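Local coordinates for SusD/RagB family nutrient-binding outer membrane lipoprotein (Bacteroides vulgatus, PDB 4F7A) that probably binds glycans, perhaps mucin O-glycans, as a SusD-like outer-membrane lipoprotein, and is thought to take part in nutrient capture, at residues A157-L162 / S202-L207. Residues are numbered along the deposited sequence; the frame is centred on the assembly and turned at random. Where two conformers were deposited one is given.
Sequences AFFDDL and SLRLRL
F158 begins the contact by setting its CB 3.9 Å from CD1 of L207, the two side chains crossing at about a right angle, while its side chain also touches H126 and T129 of helix 111-132. One residue on, F159 reaches farther across: its CE1 lies 3.6 Å from L207 CB, and the ring edge, in plane, meets the backbone O of R204. Its CD1 also rests 3.9 Å from R204 CG, so the aliphatic part of the arginine serves as apolar surface. CG of R204 stands anti to the backbone N (chi1 -176°), and a bend at chi3 brings the guanidinium up to F159 O and L162 on helix 151-174. NH1 of R204 donates a hydrogen bond of 3.3 Å to F159 O, which sits close to the guanidinium plane, and forms a salt bridge with E222 of helix 216-228; NH2 forms a second salt bridge, with D163. L162 completes the surface, its CB against one face of the R204 guanidinium, 3.6 Å from R204 NH2, and its CD1 3.8 Å from R204 CA. A leucine in place of R204 would probably cost E222 and D163 this salt-bridge partner and leave F159 O without the NH1 donor. The axes of segments 157-162 and 202-207 approach to 10.6 Å, their directions 161° apart, and join helices 151-174 and 193-210 as a nearly antiparallel pair in the TPR-like helical scaffold of SusD homologues.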
ATOM      1  N   ALA A 157      13.877  -8.910   9.989  1.00 13.80           N
ATOM      2  CA  ALA A 157      14.856  -7.817   9.868  1.00 14.47           C
ATOM      3  C   ALA A 157      14.154  -6.445   9.970  1.00 13.89           C
ATOM      4  O   ALA A 157      14.693  -5.509  10.585  1.00 13.95           O
ATOM      5  CB  ALA A 157      15.666  -7.945   8.568  1.00 14.84           C
ATOM      6  N   PHE A 158      12.951  -6.320   9.407  1.00 12.54           N
ATOM      7  CA  PHE A 158      12.204  -5.058   9.525  1.00 11.78           C
ATOM      8  C   PHE A 158      11.931  -4.724  10.986  1.00 13.71           C
ATOM      9  O   PHE A 158      12.135  -3.584  11.418  1.00 13.26           O
ATOM     10  CB  PHE A 158      10.858  -5.089   8.814  1.00 11.75           C
ATOM     11  CG  PHE A 158      10.919  -5.325   7.353  1.00 12.17           C
ATOM     12  CD1 PHE A 158      12.008  -4.961   6.590  1.00 12.74           C
ATOM     13  CD2 PHE A 158       9.812  -5.861   6.710  1.00 12.66           C
ATOM     14  CE1 PHE A 158      12.013  -5.186   5.232  1.00 13.57           C
ATOM     15  CE2 PHE A 158       9.821  -6.068   5.376  1.00 13.14           C
ATOM     16  CZ  PHE A 158      10.932  -5.728   4.629  1.00 12.38           C
ATOM     17  N   PHE A 159      11.456  -5.704  11.755  1.00 13.08           N
ATOM     18  CA  PHE A 159      11.158  -5.453  13.163  1.00 12.62           C
ATOM     19  C   PHE A 159      12.413  -5.093  13.930  1.00 14.32           C
ATOM     20  O   PHE A 159      12.367  -4.216  14.800  1.00 15.80           O
ATOM     21  CB  PHE A 159      10.462  -6.642  13.825  1.00 12.90           C
ATOM     22  CG  PHE A 159       9.046  -6.894  13.332  1.00 13.58           C
ATOM     23  CD1 PHE A 159       8.057  -5.920  13.439  1.00 14.23           C
ATOM     24  CD2 PHE A 159       8.701  -8.137  12.801  1.00 13.97           C
ATOM     25  CE1 PHE A 159       6.758  -6.165  12.978  1.00 11.41           C
ATOM     26  CE2 PHE A 159       7.423  -8.407  12.370  1.00 13.64           C
ATOM     27  CZ  PHE A 159       6.434  -7.410  12.438  1.00 12.11           C
ATOM     28  N   ASP A 160      13.532  -5.764  13.620  1.00 15.59           N
ATOM     29  CA  ASP A 160      14.852  -5.434  14.202  0.50 15.91           C
ATOM     30  C   ASP A 160      15.277  -3.991  13.857  1.00 16.18           C
ATOM     31  O   ASP A 160      15.768  -3.245  14.703  1.00 15.51           O
ATOM     32  CB  ASP A 160      15.930  -6.397  13.686  0.50 15.91           C
ATOM     33  CG  ASP A 160      15.846  -7.795  14.312  0.50 20.14           C
ATOM     34  OD1 ASP A 160      15.237  -7.961  15.388  0.50 16.28           O
ATOM     35  OD2 ASP A 160      16.417  -8.729  13.716  0.50 16.06           O
ATOM     36  N   ASP A 161      15.109  -3.607  12.592  1.00 13.45           N
ATOM     37  CA  ASP A 161      15.466  -2.243  12.176  1.00 14.43           C
ATOM     38  C   ASP A 161      14.586  -1.188  12.841  1.00 14.34           C
ATOM     39  O   ASP A 161      15.057  -0.120  13.220  1.00 14.08           O
ATOM     40  CB  ASP A 161      15.407  -2.081  10.655  1.00 14.52           C
ATOM     41  CG  ASP A 161      16.634  -2.642   9.946  1.00 20.02           C
ATOM     42  OD1 ASP A 161      17.684  -2.815  10.599  1.00 17.78           O
ATOM     43  OD2 ASP A 161      16.536  -2.895   8.729  1.00 20.63           O
ATOM     44  N   LEU A 162      13.300  -1.477  12.992  1.00 14.95           N
ATOM     45  CA  LEU A 162      12.439  -0.564  13.703  1.00 14.24           C
ATOM     46  C   LEU A 162      12.833  -0.463  15.172  1.00 15.21           C
ATOM     47  O   LEU A 162      12.757   0.619  15.752  1.00 15.72           O
ATOM     48  CB  LEU A 162      10.957  -0.938  13.531  1.00 11.66           C
ATOM     49  CG  LEU A 162      10.413  -0.752  12.122  1.00 13.85           C
ATOM     50  CD1 LEU A 162       8.917  -1.215  12.069  1.00 15.90           C
ATOM     51  CD2 LEU A 162      10.557   0.675  11.594  1.00 12.17           C
ATOM     52  N   SER A 202       3.628   3.021  14.297  1.00 12.93           N
ATOM     53  CA  SER A 202       2.469   2.752  13.449  1.00 11.89           C
ATOM     54  C   SER A 202       2.816   1.753  12.363  1.00 10.59           C
ATOM     55  O   SER A 202       2.050   0.853  12.078  1.00 10.21           O
ATOM     56  CB  SER A 202       1.948   4.046  12.833  1.00 13.63           C
ATOM     57  OG  SER A 202       1.677   4.987  13.865  1.00 16.78           O
ATOM     58  N   LEU A 203       3.980   1.938  11.741  1.00 10.84           N
ATOM     59  CA  LEU A 203       4.469   0.991  10.734  1.00 11.59           C
ATOM     60  C   LEU A 203       4.661  -0.407  11.359  1.00 11.21           C
ATOM     61  O   LEU A 203       4.267  -1.434  10.768  1.00 12.12           O
ATOM     62  CB  LEU A 203       5.753   1.545  10.093  1.00 11.63           C
ATOM     63  CG  LEU A 203       6.423   0.689   9.018  1.00 12.88           C
ATOM     64  CD1 LEU A 203       5.478   0.301   7.857  1.00 15.22           C
ATOM     65  CD2 LEU A 203       7.690   1.420   8.510  1.00  9.84           C
ATOM     66  N   ARG A 204       5.222  -0.457  12.570  1.00 11.88           N
ATOM     67  CA  ARG A 204       5.390  -1.753  13.251  1.00 11.21           C
ATOM     68  C   ARG A 204       4.045  -2.428  13.450  1.00 11.19           C
ATOM     69  O   ARG A 204       3.927  -3.640  13.249  1.00 11.30           O
ATOM     70  CB  ARG A 204       6.080  -1.602  14.596  1.00 13.76           C
ATOM     71  CG  ARG A 204       6.365  -2.929  15.283  1.00 12.38           C
ATOM     72  CD  ARG A 204       6.727  -2.757  16.757  1.00 10.74           C
ATOM     73  NE  ARG A 204       7.900  -1.921  16.972  1.00 13.59           N
ATOM     74  CZ  ARG A 204       9.175  -2.240  16.729  1.00 14.91           C
ATOM     75  NH1 ARG A 204       9.524  -3.423  16.218  1.00 10.19           N
ATOM     76  NH2 ARG A 204      10.133  -1.330  16.994  1.00 14.51           N
ATOM     77  N   LEU A 205       3.019  -1.654  13.823  1.00 11.88           N
ATOM     78  CA  LEU A 205       1.699  -2.238  14.006  1.00 11.89           C
ATOM     79  C   LEU A 205       1.161  -2.809  12.696  1.00 12.22           C
ATOM     80  O   LEU A 205       0.545  -3.877  12.683  1.00 12.99           O
ATOM     81  CB  LEU A 205       0.716  -1.232  14.572  1.00 12.78           C
ATOM     82  CG  LEU A 205      -0.689  -1.748  14.877  1.00 15.42           C
ATOM     83  CD1 LEU A 205      -0.673  -2.895  15.881  1.00 14.42           C
ATOM     84  CD2 LEU A 205      -1.513  -0.571  15.414  1.00 11.64           C
ATOM     85  N   ARG A 206       1.358  -2.076  11.597  1.00 11.07           N
ATOM     86  CA  ARG A 206       0.958  -2.572  10.290  1.00 11.36           C
ATOM     87  C   ARG A 206       1.598  -3.929  10.010  1.00 11.05           C
ATOM     88  O   ARG A 206       0.927  -4.882   9.599  1.00 11.06           O
ATOM     89  CB  ARG A 206       1.358  -1.608   9.177  1.00 10.24           C
ATOM     90  CG  ARG A 206       1.156  -2.185   7.776  1.00 11.34           C
ATOM     91  CD  ARG A 206       1.758  -1.305   6.713  1.00 13.32           C
ATOM     92  NE  ARG A 206       0.963  -0.126   6.397  1.00 12.05           N
ATOM     93  CZ  ARG A 206       1.418   0.866   5.640  1.00 14.68           C
ATOM     94  NH1 ARG A 206       2.642   0.806   5.149  1.00 13.93           N
ATOM     95  NH2 ARG A 206       0.656   1.915   5.364  1.00 13.45           N
ATOM     96  N   LEU A 207       2.912  -4.003  10.206  1.00 11.34           N
ATOM     97  CA  LEU A 207       3.657  -5.228   9.912  1.00 11.25           C
ATOM     98  C   LEU A 207       3.239  -6.378  10.832  1.00 12.74           C
ATOM     99  O   LEU A 207       3.184  -7.531  10.407  1.00 11.86           O
ATOM    100  CB  LEU A 207       5.145  -4.976  10.019  1.00 12.65           C
ATOM    101  CG  LEU A 207       5.683  -3.930   9.045  1.00 16.58           C
ATOM    102  CD1 LEU A 207       7.184  -3.796   9.190  1.00 14.20           C
ATOM    103  CD2 LEU A 207       5.316  -4.229   7.610  1.00 13.94           C
TER